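Local coordinates for protein rutinosidase (Aspergillus niger, PDB 6I1A) that is a secreted rutinosidase of glycoside hydrolase family 5, freeing the disaccharide rutinose from flavonoid glycosides and probably also able to trim beta-1,3-glucans, at residues 51-54 with 55-59; 68-71 with 72-76; 153-156 with 157-160; 225-228 with 229-233; 352-355 with 356-360. All blocks are in the same frame, centred on the assembly; numbering follows the deposited sequence.

Contact 1: 51-54 with 55-59; sequences DEWG and LCEHL
The carbonyl oxygen of Gly54 receives the backbone N-H of His58 at 2.8 Å (Gly54 O to His58 N), the shortest of the four i to i+4 bonds that start helix 52-59. The other three pair Leu55 with Asp51, Cys56 with Glu52 and Glu57 with Trp53. Asp51 stands just ahead of the helix as its N-cap: its OD1 accepts Gly54 N at 2.9 Å, the donor lying 58° above the carboxylate plane. OD2 of the same carboxylate takes Thr152 N, so the group is held by both oxygens, and its negative charge at the amino end of the helix should suit the helix dipole. A water joins Trp53 to Glu57 across the first turn; it accepts from Trp53 NE1 at 2.9 Å and donates to Glu57 OE1 at 2.7 Å. The direct gap from Trp53 NE1 to Glu57 OE1 is 4.2 Å, which the water spans. Glu57 has CG anti to its backbone N (chi1 178°) and an extended chain beyond, which brings OE1 within reach of the water held by the indole N-H. Buried Glu52 accepts Gln33 N at OE1, while Leu55 packs on Phe41 and Trp42 of helix 39-45. Cys56 is tied to Cys63 by a disulfide across to helix 63-73. Together these features make an Asp-capped first turn of a short helix, stapled to the next helix in the chain.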
# COMPACT_ATOMS: atom_id res chain seq x y z
N ASP A 51 -14.52 -23.16 -5.70
CA ASP A 51 -14.15 -23.42 -4.29
C ASP A 51 -14.27 -24.91 -3.96
O ASP A 51 -14.88 -25.68 -4.71
CB ASP A 51 -15.01 -22.56 -3.38
CG ASP A 51 -16.52 -22.66 -3.55
OD1 ASP A 51 -16.99 -23.53 -4.41
OD2 ASP A 51 -17.26 -21.89 -2.86
N GLU A 52 -13.62 -25.31 -2.88
CA GLU A 52 -13.67 -26.67 -2.37
C GLU A 52 -15.15 -27.02 -2.10
O GLU A 52 -15.55 -28.18 -2.39
CB GLU A 52 -12.81 -26.82 -1.11
CG GLU A 52 -12.87 -28.22 -0.51
CD GLU A 52 -12.00 -28.47 0.69
OE1 GLU A 52 -11.10 -27.67 0.98
OE2 GLU A 52 -12.25 -29.55 1.31
N TRP A 53 -15.88 -26.11 -1.50
CA TRP A 53 -17.33 -26.28 -1.20
C TRP A 53 -18.06 -26.79 -2.44
O TRP A 53 -18.72 -27.84 -2.41
CB TRP A 53 -17.88 -24.95 -0.71
CG TRP A 53 -19.32 -24.98 -0.30
CD1 TRP A 53 -20.41 -25.00 -1.12
CD2 TRP A 53 -19.85 -24.81 1.04
NE1 TRP A 53 -21.58 -24.92 -0.39
CE2 TRP A 53 -21.26 -24.80 0.93
CE3 TRP A 53 -19.27 -24.72 2.31
CZ2 TRP A 53 -22.09 -24.70 2.06
CZ3 TRP A 53 -20.09 -24.56 3.41
CH2 TRP A 53 -21.47 -24.57 3.28
N GLY A 54 -17.92 -26.09 -3.56
CA GLY A 54 -18.63 -26.46 -4.80
C GLY A 54 -18.04 -27.70 -5.44
O GLY A 54 -18.80 -28.46 -6.08
N LEU A 55 -16.74 -27.93 -5.36
CA LEU A 55 -16.13 -29.21 -5.82
C LEU A 55 -16.78 -30.39 -5.09
O LEU A 55 -17.17 -31.41 -5.73
CB LEU A 55 -14.62 -29.16 -5.61
CG LEU A 55 -13.86 -30.44 -5.93
CD1 LEU A 55 -12.48 -30.09 -6.51
CD2 LEU A 55 -13.74 -31.34 -4.74
N CYS A 56 -16.96 -30.27 -3.79
CA CYS A 56 -17.54 -31.38 -3.00
C CYS A 56 -19.01 -31.53 -3.36
O CYS A 56 -19.44 -32.72 -3.52
CB CYS A 56 -17.36 -31.07 -1.52
SG CYS A 56 -17.54 -32.50 -0.45
N GLU A 57 -19.74 -30.44 -3.49
CA GLU A 57 -21.15 -30.48 -3.91
C GLU A 57 -21.22 -31.19 -5.28
O GLU A 57 -22.09 -32.09 -5.50
CB GLU A 57 -21.74 -29.10 -4.00
CG GLU A 57 -23.19 -29.06 -4.47
CD GLU A 57 -23.98 -27.81 -4.12
OE1 GLU A 57 -23.39 -26.86 -3.68
OE2 GLU A 57 -25.21 -27.83 -4.30
N HIS A 58 -20.37 -30.80 -6.22
CA HIS A 58 -20.41 -31.39 -7.58
C HIS A 58 -20.17 -32.89 -7.53
O HIS A 58 -20.85 -33.65 -8.30
CB HIS A 58 -19.30 -30.72 -8.41
CG HIS A 58 -18.97 -31.42 -9.69
ND1 HIS A 58 -19.92 -31.54 -10.71
CD2 HIS A 58 -17.90 -32.11 -10.08
CE1 HIS A 58 -19.36 -32.24 -11.72
NE2 HIS A 58 -18.13 -32.61 -11.36
N LEU A 59 -19.23 -33.37 -6.72
CA LEU A 59 -18.88 -34.80 -6.66
C LEU A 59 -19.96 -35.62 -5.91
O LEU A 59 -19.92 -36.86 -6.00
CB LEU A 59 -17.52 -35.00 -6.02
CG LEU A 59 -16.29 -34.53 -6.82
CD1 LEU A 59 -15.03 -34.69 -5.99
CD2 LEU A 59 -16.19 -35.28 -8.14
O HOH W 1 -24.19 -25.75 -1.37

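Contact 2: 68-71 with 72-76; sequences EHRY and ATLIT. Unlike the reference sequence in segment 72-76: Leu74 (reference Trp).
One face of the His69 imidazole carries the methyl group of Thr73, a CH-pi contact with Thr73 CG2 4.1 Å from the centroid of the His69 ring and shifted toward its rim. The guanidinium of Arg70 is likewise covered on one face by Leu74, whose CD2 comes within 3.5 Å of Arg70 NH2. Arg70 is extended from CG to NE and, with CG anti to the backbone N (chi1 -175°), runs side by side with Leu74. Its polar ends are engaged beyond the helix: NH1 pairs with Asp38 in a salt bridge, NH2 donates to Gly29 O, and Phe41 adds a cation-pi contact. Thr73 holds its methyl in place with a second grip, OG1 donating to His69 O at 2.8 Å from above the carbonyl plane. Arg70 O accepts two backbone donors, Leu74 N at 2.9 Å and Thr73 N at 3.2 Å, the latter steeply out of plane. A water lies between Tyr71 O and Ile75 O, 2.8 Å from each, and Trp30 NE1 also donates to Tyr71 O. This is the carboxyl end of helix 63-73, where Tyr71 and Ala72 rest on Tyr116 of helix 113-128, while Thr76 OG1 caps helix 77-85 weakly at Ala78 N.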
# COMPACT_ATOMS: atom_id res chain seq x y z
N GLU A 68 -10.28 -38.37 0.31
CA GLU A 68 -9.50 -39.29 1.14
C GLU A 68 -8.29 -39.79 0.35
O GLU A 68 -7.19 -39.97 0.90
CB GLU A 68 -10.35 -40.49 1.56
CG GLU A 68 -11.39 -40.15 2.62
CD GLU A 68 -10.91 -39.83 4.03
OE1 GLU A 68 -9.74 -40.08 4.31
OE2 GLU A 68 -11.73 -39.34 4.86
N HIS A 69 -8.48 -40.04 -0.95
CA HIS A 69 -7.35 -40.52 -1.79
C HIS A 69 -6.26 -39.42 -1.83
O HIS A 69 -5.07 -39.73 -1.68
CB HIS A 69 -7.84 -40.90 -3.19
CG HIS A 69 -6.71 -41.28 -4.07
ND1 HIS A 69 -6.07 -42.50 -3.94
CD2 HIS A 69 -6.03 -40.58 -5.01
CE1 HIS A 69 -5.10 -42.58 -4.85
NE2 HIS A 69 -5.04 -41.42 -5.50
N ARG A 70 -6.66 -38.17 -2.04
CA ARG A 70 -5.68 -37.06 -2.03
C ARG A 70 -5.01 -36.93 -0.67
O ARG A 70 -3.78 -36.70 -0.61
CB ARG A 70 -6.39 -35.77 -2.43
CG ARG A 70 -5.43 -34.57 -2.58
CD ARG A 70 -6.07 -33.40 -3.28
NE ARG A 70 -5.24 -32.23 -3.39
CZ ARG A 70 -4.35 -31.97 -4.36
NH1 ARG A 70 -4.15 -32.89 -5.31
NH2 ARG A 70 -3.65 -30.86 -4.35
N TYR A 71 -5.78 -36.99 0.41
CA TYR A 71 -5.17 -36.94 1.77
C TYR A 71 -4.06 -37.99 1.93
O TYR A 71 -3.00 -37.78 2.50
CB TYR A 71 -6.19 -37.11 2.90
CG TYR A 71 -7.39 -36.18 2.86
CD1 TYR A 71 -7.30 -34.90 2.34
CD2 TYR A 71 -8.56 -36.52 3.50
CE1 TYR A 71 -8.38 -34.05 2.26
CE2 TYR A 71 -9.63 -35.65 3.51
CZ TYR A 71 -9.55 -34.39 2.93
OH TYR A 71 -10.63 -33.55 2.92
N ALA A 72 -4.37 -39.20 1.47
CA ALA A 72 -3.44 -40.33 1.63
C ALA A 72 -2.23 -40.24 0.71
O ALA A 72 -1.21 -40.85 1.08
CB ALA A 72 -4.26 -41.59 1.35
N THR A 73 -2.28 -39.52 -0.39
CA THR A 73 -1.23 -39.60 -1.41
C THR A 73 -0.47 -38.30 -1.67
O THR A 73 0.70 -38.40 -2.06
CB THR A 73 -1.80 -40.11 -2.72
OG1 THR A 73 -2.80 -39.22 -3.18
CG2 THR A 73 -2.30 -41.53 -2.59
N LEU A 74 -1.03 -37.13 -1.45
CA LEU A 74 -0.34 -35.89 -1.91
C LEU A 74 0.89 -35.61 -1.05
O LEU A 74 1.94 -35.24 -1.59
CB LEU A 74 -1.30 -34.70 -1.84
CG LEU A 74 -0.71 -33.38 -2.36
CD1 LEU A 74 -0.63 -33.36 -3.90
CD2 LEU A 74 -1.52 -32.18 -1.91
N ILE A 75 0.74 -35.70 0.28
CA ILE A 75 1.85 -35.46 1.24
C ILE A 75 2.13 -36.74 1.98
O ILE A 75 1.24 -37.27 2.67
CB ILE A 75 1.58 -34.29 2.22
CG1 ILE A 75 1.33 -33.00 1.46
CG2 ILE A 75 2.69 -34.19 3.27
CD1 ILE A 75 2.51 -32.44 0.70
N THR A 76 3.35 -37.26 1.85
CA THR A 76 3.74 -38.50 2.53
C THR A 76 5.02 -38.30 3.31
O THR A 76 5.62 -37.22 3.32
CB THR A 76 3.89 -39.64 1.50
OG1 THR A 76 5.08 -39.31 0.77
CG2 THR A 76 2.69 -39.79 0.60
O HOH W 2 -0.78 -38.54 4.06

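Contact 3: 153-156 with 157-160; sequences GHWY and WFYN. With NAG (2-acetamido-2-deoxy-beta-D-glucopyranose), chain D.
A sugar joined to Asn160 reaches back to the base of the Tyr156 side chain: the N-acetylglucosamine bonded through C1 to Asn160 ND2 (1.5 Å) brings its O6 to 3.3 Å from Tyr156 CB. Tyr156 O in turn lies 3.3 Å from Asn160 CB, and a water bridges the same two residues, donating to Tyr156 O at 2.8 Å and accepting from Asn160 ND2 at 2.9 Å. The amide thus holds the glycan on one side while its OD1 accepts His163 N on the other, which makes Asn160 the N-cap of helix 161-179. Asn160, Glu161 and Thr162 form an N-glycosylation sequon, and His163 and Thr162 also hydrogen-bond the sugar. The chain enters this cap through a type II beta turn from Trp157 to Asn160, in the loop that follows strand 131-136. Upstream of the turn, Trp155 O accepts Phe158 N in a weak 3.5 Å bond, and a second water donates to both Trp155 O and Phe158 O. Trp155 O also lies at the edge of the Phe158 ring, in its plane. At the edge of the Trp155 indole, Phe158 CE2 approaches CD1 at 4.3 Å. Trp157, with CG anti to its backbone N (chi1 179°), turns its indole inward, where Trp218 and Tyr222 of helix 213-233 meet it edge-to-face.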
# COMPACT_ATOMS: atom_id res chain seq x y z
N GLY A 153 -18.06 -16.32 -1.54
CA GLY A 153 -19.24 -15.54 -1.20
C GLY A 153 -19.72 -15.72 0.22
O GLY A 153 -20.72 -15.07 0.56
N HIS A 154 -18.99 -16.42 1.11
CA HIS A 154 -19.42 -16.63 2.51
C HIS A 154 -18.66 -15.70 3.46
O HIS A 154 -17.45 -15.90 3.64
CB HIS A 154 -19.24 -18.07 2.97
CG HIS A 154 -20.10 -19.09 2.29
ND1 HIS A 154 -20.35 -20.32 2.91
CD2 HIS A 154 -20.73 -19.11 1.11
CE1 HIS A 154 -21.05 -21.05 2.06
NE2 HIS A 154 -21.36 -20.36 0.96
N TRP A 155 -19.37 -14.78 4.05
CA TRP A 155 -18.88 -13.88 5.13
C TRP A 155 -19.74 -13.97 6.38
O TRP A 155 -19.69 -13.11 7.22
CB TRP A 155 -18.81 -12.43 4.64
CG TRP A 155 -17.75 -12.03 3.66
CD1 TRP A 155 -16.51 -11.57 4.00
CD2 TRP A 155 -17.88 -11.93 2.24
NE1 TRP A 155 -15.86 -11.18 2.87
CE2 TRP A 155 -16.66 -11.39 1.77
CE3 TRP A 155 -18.89 -12.23 1.31
CZ2 TRP A 155 -16.40 -11.12 0.42
CZ3 TRP A 155 -18.64 -11.94 -0.01
CH2 TRP A 155 -17.42 -11.41 -0.45
N TYR A 156 -20.50 -15.07 6.48
CA TYR A 156 -21.51 -15.18 7.53
C TYR A 156 -20.93 -15.30 8.93
O TYR A 156 -21.66 -15.06 9.93
CB TYR A 156 -22.44 -16.39 7.27
CG TYR A 156 -23.10 -16.39 5.90
CD1 TYR A 156 -24.16 -15.50 5.65
CD2 TYR A 156 -22.68 -17.18 4.86
CE1 TYR A 156 -24.80 -15.50 4.40
CE2 TYR A 156 -23.31 -17.18 3.60
CZ TYR A 156 -24.35 -16.30 3.39
OH TYR A 156 -24.94 -16.26 2.14
N TRP A 157 -19.67 -15.67 9.07
CA TRP A 157 -19.04 -15.82 10.39
C TRP A 157 -19.12 -14.54 11.24
O TRP A 157 -19.31 -14.60 12.46
CB TRP A 157 -17.60 -16.24 10.20
CG TRP A 157 -16.79 -16.43 11.44
CD1 TRP A 157 -16.68 -17.58 12.15
CD2 TRP A 157 -15.88 -15.49 12.02
NE1 TRP A 157 -15.80 -17.41 13.19
CE2 TRP A 157 -15.25 -16.15 13.10
CE3 TRP A 157 -15.48 -14.19 11.72
CZ2 TRP A 157 -14.32 -15.54 13.94
CZ3 TRP A 157 -14.51 -13.60 12.52
CH2 TRP A 157 -13.91 -14.27 13.58
N PHE A 158 -18.92 -13.38 10.61
CA PHE A 158 -18.86 -12.12 11.33
C PHE A 158 -20.17 -11.84 12.09
O PHE A 158 -21.26 -11.93 11.49
CB PHE A 158 -18.57 -10.94 10.40
CG PHE A 158 -17.14 -10.96 9.89
CD1 PHE A 158 -16.15 -10.35 10.61
CD2 PHE A 158 -16.85 -11.53 8.66
CE1 PHE A 158 -14.82 -10.43 10.20
CE2 PHE A 158 -15.52 -11.55 8.22
CZ PHE A 158 -14.54 -10.98 8.99
N TYR A 159 -20.03 -11.46 13.35
CA TYR A 159 -21.11 -10.95 14.25
C TYR A 159 -22.17 -12.03 14.50
O TYR A 159 -23.31 -11.69 14.90
CB TYR A 159 -21.79 -9.72 13.63
CG TYR A 159 -20.84 -8.77 12.95
CD1 TYR A 159 -19.78 -8.21 13.63
CD2 TYR A 159 -21.01 -8.43 11.62
CE1 TYR A 159 -18.90 -7.34 13.01
CE2 TYR A 159 -20.14 -7.56 10.97
CZ TYR A 159 -19.06 -7.04 11.65
OH TYR A 159 -18.20 -6.22 10.96
N ASN A 160 -21.85 -13.29 14.28
CA ASN A 160 -22.84 -14.38 14.36
C ASN A 160 -22.47 -15.33 15.49
O ASN A 160 -21.43 -16.02 15.44
CB ASN A 160 -22.99 -15.02 13.00
CG ASN A 160 -23.96 -16.19 12.96
OD1 ASN A 160 -23.89 -17.13 13.77
ND2 ASN A 160 -24.86 -16.10 11.99
C1 NAG D . -25.74 -17.24 11.72
C2 NAG D . -27.17 -17.20 12.25
C3 NAG D . -27.86 -18.46 11.69
C4 NAG D . -27.75 -18.48 10.20
C5 NAG D . -26.31 -18.45 9.68
C6 NAG D . -26.20 -18.26 8.17
C7 NAG D . -27.63 -16.17 14.39
C8 NAG D . -27.56 -16.40 15.86
N2 NAG D . -27.21 -17.19 13.67
O3 NAG D . -29.29 -18.35 12.00
O4 NAG D . -28.30 -19.73 9.68
O5 NAG D . -25.69 -17.31 10.30
O6 NAG D . -24.83 -18.53 7.84
O7 NAG D . -28.05 -15.14 13.85
O HOH W 3 -21.68 -11.80 8.81
O HOH W 4 -24.27 -14.05 10.01

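Contact 4: 225-228 with 229-233; sequences AVVQ and RVESV
Regular i to i+4 bonds carry the backbone from Ala225 to Ser232, Val227 O taking Glu231 N at 2.8 Å and Val226 O taking Val230 N at 2.9 Å, while Arg229 N and Ser232 N reach Ala225 O and Gln228 O in the same way. On the exposed side, Glu231 folds back over the preceding turn. Its CG lies anti to the carbonyl carbon (chi1 -76°) and only 3.1 Å from Val227 O, a snug fit, and the extended chain then brings OE2 to 3.4 Å from the methyl carbon CG1 of Val227. The aliphatic part of Gln228 passes the other carboxylate oxygen, CG standing 4.1 Å from Glu231 OE1; the amide and carboxylate planes are nearly parallel, 16° apart. Toward the interior, Val226 and Val230 touch one turn apart, Val226 CG1 4.2 Å from Val230 CG2. Near the end of the helix, Ser232 turns its hydroxyl back to the backbone, OG donating to Arg229 O at 2.7 Å. Arg229 itself bends at its second and third torsions, which carries its guanidinium away from this turn to Asp172, where NH1 makes a salt bridge. Helix 213-233 is thereby fastened to helix 161-179, on which Arg229 also covers Met168 and Ile175. Its buried valines face the barrel side, Val226 touching Pro191 after strand 187-190, Val230 touching Ile237 before strand 239-241, and Val227 touching Thr259 ahead of strand 261-269.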
# COMPACT_ATOMS: atom_id res chain seq x y z
N ALA A 225 -11.15 -14.92 23.06
CA ALA A 225 -11.77 -16.15 23.54
C ALA A 225 -10.87 -17.37 23.35
O ALA A 225 -10.81 -18.29 24.21
CB ALA A 225 -13.09 -16.37 22.91
N VAL A 226 -10.19 -17.44 22.19
CA VAL A 226 -9.28 -18.57 21.93
C VAL A 226 -8.08 -18.53 22.91
O VAL A 226 -7.72 -19.55 23.46
CB VAL A 226 -8.78 -18.56 20.47
CG1 VAL A 226 -7.64 -19.57 20.34
CG2 VAL A 226 -9.95 -18.83 19.53
N VAL A 227 -7.50 -17.35 23.08
CA VAL A 227 -6.35 -17.22 24.02
C VAL A 227 -6.77 -17.67 25.43
O VAL A 227 -6.07 -18.47 26.06
CB VAL A 227 -5.81 -15.79 24.03
CG1 VAL A 227 -4.91 -15.57 25.23
CG2 VAL A 227 -5.12 -15.50 22.70
N GLN A 228 -7.95 -17.25 25.85
CA GLN A 228 -8.47 -17.67 27.17
C GLN A 228 -8.72 -19.16 27.22
O GLN A 228 -8.37 -19.81 28.24
CB GLN A 228 -9.69 -16.85 27.50
CG GLN A 228 -9.26 -15.47 27.91
CD GLN A 228 -10.37 -14.71 28.61
OE1 GLN A 228 -11.23 -15.30 29.25
NE2 GLN A 228 -10.34 -13.39 28.48
N ARG A 229 -9.27 -19.75 26.17
CA ARG A 229 -9.51 -21.20 26.17
C ARG A 229 -8.17 -21.95 26.25
O ARG A 229 -8.01 -22.94 27.01
CB ARG A 229 -10.33 -21.59 24.94
CG ARG A 229 -10.82 -23.03 24.98
CD ARG A 229 -11.88 -23.30 26.04
NE ARG A 229 -12.97 -22.33 25.90
CZ ARG A 229 -14.08 -22.46 25.18
NH1 ARG A 229 -14.27 -23.53 24.43
NH2 ARG A 229 -15.00 -21.50 25.18
N VAL A 230 -7.19 -21.56 25.44
CA VAL A 230 -5.88 -22.26 25.49
C VAL A 230 -5.23 -22.03 26.88
O VAL A 230 -4.73 -23.01 27.47
CB VAL A 230 -4.98 -21.76 24.35
CG1 VAL A 230 -3.55 -22.28 24.53
CG2 VAL A 230 -5.58 -22.10 22.99
N GLU A 231 -5.21 -20.79 27.36
CA GLU A 231 -4.71 -20.48 28.73
C GLU A 231 -5.40 -21.38 29.75
O GLU A 231 -4.73 -21.79 30.72
CB GLU A 231 -4.97 -19.02 29.09
CG GLU A 231 -4.02 -18.09 28.41
CD GLU A 231 -4.29 -16.61 28.56
OE1 GLU A 231 -5.42 -16.27 28.94
OE2 GLU A 231 -3.37 -15.75 28.23
N SER A 232 -6.68 -21.67 29.62
CA SER A 232 -7.42 -22.46 30.63
C SER A 232 -6.95 -23.91 30.62
O SER A 232 -7.19 -24.63 31.62
CB SER A 232 -8.91 -22.33 30.43
OG SER A 232 -9.36 -23.17 29.36
N VAL A 233 -6.43 -24.44 29.52
CA VAL A 233 -6.04 -25.86 29.41
C VAL A 233 -4.53 -26.02 29.52
O VAL A 233 -4.05 -26.92 30.28
CB VAL A 233 -6.54 -26.42 28.07
CG1 VAL A 233 -6.06 -27.83 27.86
CG2 VAL A 233 -8.05 -26.32 27.97

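Contact 5: 352-355 with 356-360; sequences GEQK and DYWCY. With EDO (1,2-ethanediol), chain U; EDO (1,2-ethanediol), chain L.
Asp356 and Glu353 grip each other twice: Asp356 OD2 accepts Glu353 N at 2.9 Å, on the anti side of the carboxylate and 27° out of its plane, while Asp356 N donates to Glu353 O, also at 2.9 Å. The negative end of Asp356 is shared with Lys355, whose NZ makes a salt bridge to Glu353 OE1 (3.5 Å) and a long one to Asp356 OD1 (3.7 Å). This lysine, between two acids, would partly offset their mutual repulsion. Tyr357 follows, its N bonded to Gln354 O, and its ring edge beside Glu353 O; its hydroxyl is hydrogen-bonded to Gln351 O. Residues 355-358 form a single, weakly bonded turn of helix after strand 334-337, the last strand of the TIM barrel, and Tyr357 and Trp358 pack from it onto strand 299-308. Gln354 O has a second donor, Trp358 N, which lies nearly straight out from the carbonyl. The same oxygen meets the indole edge in plane, 3.2 Å from Trp358 CD1. Gln354 lies side by side with this ring, and Gln307 OE1 accepts from both Gln354 NE2 and Trp358 NE1. One indole face bears an ethanediol, probably from the crystallisation liquor, with its C2 3.7 Å from Trp358 CH2; its O1 accepts from Gln354 NE2 at 3.3 Å. At Cys359 a water donates to Lys355 O and accepts Cys359 N (2.9 Å), taking over where the turn ends, while SG caps helix 360-365. Tyr360 opens that helix, its ring turned toward those of Tyr337 and Phe369.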
# COMPACT_ATOMS: atom_id res chain seq x y z
N GLY A 352 7.26 -18.56 -17.75
CA GLY A 352 6.97 -19.74 -16.94
C GLY A 352 5.55 -19.75 -16.45
O GLY A 352 4.68 -19.01 -16.89
N GLU A 353 5.36 -20.68 -15.52
CA GLU A 353 4.01 -20.98 -14.98
C GLU A 353 4.08 -20.94 -13.45
O GLU A 353 5.15 -20.96 -12.89
CB GLU A 353 3.57 -22.36 -15.43
CG GLU A 353 3.30 -22.43 -16.93
CD GLU A 353 3.01 -23.84 -17.42
OE1 GLU A 353 3.35 -24.82 -16.72
OE2 GLU A 353 2.50 -23.92 -18.53
N GLN A 354 2.90 -20.94 -12.80
CA GLN A 354 2.94 -20.84 -11.31
C GLN A 354 3.75 -21.97 -10.69
O GLN A 354 4.48 -21.74 -9.73
CB GLN A 354 1.54 -20.73 -10.74
CG GLN A 354 0.91 -19.39 -11.01
CD GLN A 354 -0.36 -19.16 -10.24
OE1 GLN A 354 -1.18 -20.03 -10.07
NE2 GLN A 354 -0.49 -17.96 -9.69
N LYS A 355 3.69 -23.19 -11.20
CA LYS A 355 4.48 -24.26 -10.61
C LYS A 355 5.98 -23.99 -10.56
O LYS A 355 6.66 -24.55 -9.73
CB LYS A 355 4.18 -25.62 -11.24
CG LYS A 355 4.59 -25.74 -12.71
CD LYS A 355 4.31 -27.09 -13.30
CE LYS A 355 4.61 -27.12 -14.79
NZ LYS A 355 5.94 -26.53 -15.09
N ASP A 356 6.50 -23.12 -11.43
CA ASP A 356 7.93 -22.77 -11.39
C ASP A 356 8.30 -21.88 -10.19
O ASP A 356 9.47 -21.86 -9.83
CB ASP A 356 8.30 -22.05 -12.70
CG ASP A 356 8.13 -22.93 -13.95
OD1 ASP A 356 8.49 -24.09 -13.86
OD2 ASP A 356 7.58 -22.42 -14.91
N TYR A 357 7.32 -21.18 -9.59
CA TYR A 357 7.58 -20.16 -8.55
C TYR A 357 6.95 -20.56 -7.21
O TYR A 357 7.36 -19.94 -6.23
CB TYR A 357 7.04 -18.79 -8.97
CG TYR A 357 7.67 -18.29 -10.27
CD1 TYR A 357 7.11 -18.61 -11.49
CD2 TYR A 357 8.84 -17.54 -10.25
CE1 TYR A 357 7.68 -18.15 -12.68
CE2 TYR A 357 9.44 -17.09 -11.42
CZ TYR A 357 8.85 -17.41 -12.61
OH TYR A 357 9.45 -16.93 -13.76
N TRP A 358 6.03 -21.50 -7.17
CA TRP A 358 5.23 -21.82 -5.94
C TRP A 358 5.52 -23.21 -5.37
O TRP A 358 4.87 -23.55 -4.36
CB TRP A 358 3.75 -21.64 -6.23
CG TRP A 358 3.30 -20.26 -6.51
CD1 TRP A 358 3.41 -19.60 -7.68
CD2 TRP A 358 2.63 -19.38 -5.60
NE1 TRP A 358 2.83 -18.35 -7.57
CE2 TRP A 358 2.36 -18.18 -6.27
CE3 TRP A 358 2.27 -19.49 -4.24
CZ2 TRP A 358 1.70 -17.11 -5.66
CZ3 TRP A 358 1.62 -18.44 -3.65
CH2 TRP A 358 1.32 -17.26 -4.33
N CYS A 359 6.43 -24.00 -5.94
CA CYS A 359 6.71 -25.38 -5.48
C CYS A 359 8.01 -25.43 -4.73
O CYS A 359 9.11 -25.38 -5.33
CB CYS A 359 6.71 -26.33 -6.64
SG CYS A 359 6.87 -28.03 -6.05
N TYR A 360 7.97 -25.49 -3.42
CA TYR A 360 9.21 -25.47 -2.64
C TYR A 360 10.06 -26.72 -2.89
O TYR A 360 11.26 -26.65 -2.84
CB TYR A 360 8.90 -25.34 -1.15
CG TYR A 360 10.03 -24.78 -0.34
CD1 TYR A 360 10.25 -23.42 -0.28
CD2 TYR A 360 10.95 -25.59 0.30
CE1 TYR A 360 11.26 -22.88 0.48
CE2 TYR A 360 11.98 -25.07 1.07
CZ TYR A 360 12.14 -23.69 1.19
OH TYR A 360 13.12 -23.13 1.95
C1 EDO U . -1.95 -17.97 -6.09
O1 EDO U . -2.71 -17.84 -7.28
C2 EDO U . -1.26 -19.30 -5.93
O2 EDO U . -2.10 -20.38 -5.41
C1 EDO L . 15.23 -24.02 4.32
O1 EDO L . 14.76 -24.62 3.19
C2 EDO L . 16.47 -23.26 4.14
O2 EDO L . 16.75 -22.53 5.36
O HOH W 5 8.74 -23.66 -7.69

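In the fold
All five contacts are local turns in the outer layer of one family 5 TIM barrel, about 18 to 21 Å from the chain centre, and follow one another in series. Contacts 1 and 2 lie on successive helices, 52-59 and 63-73, with centres about 18 Å apart. Contact 3, in the loop between strand 131-136 and helix 161-179, touches contact 1 where Trp53 CH2 meets His154 CE1 (3.7 Å), edge-to-face. Its Trp157 also reaches helix 213-233, which carries contact 4 about 23 Å away between centres. Contact 5 follows the final strand, across the barrel from contact 4, centres about 39 Å apart. Contacts 1 and 3 thus join the N-terminal helices to the loop after strand 131-136.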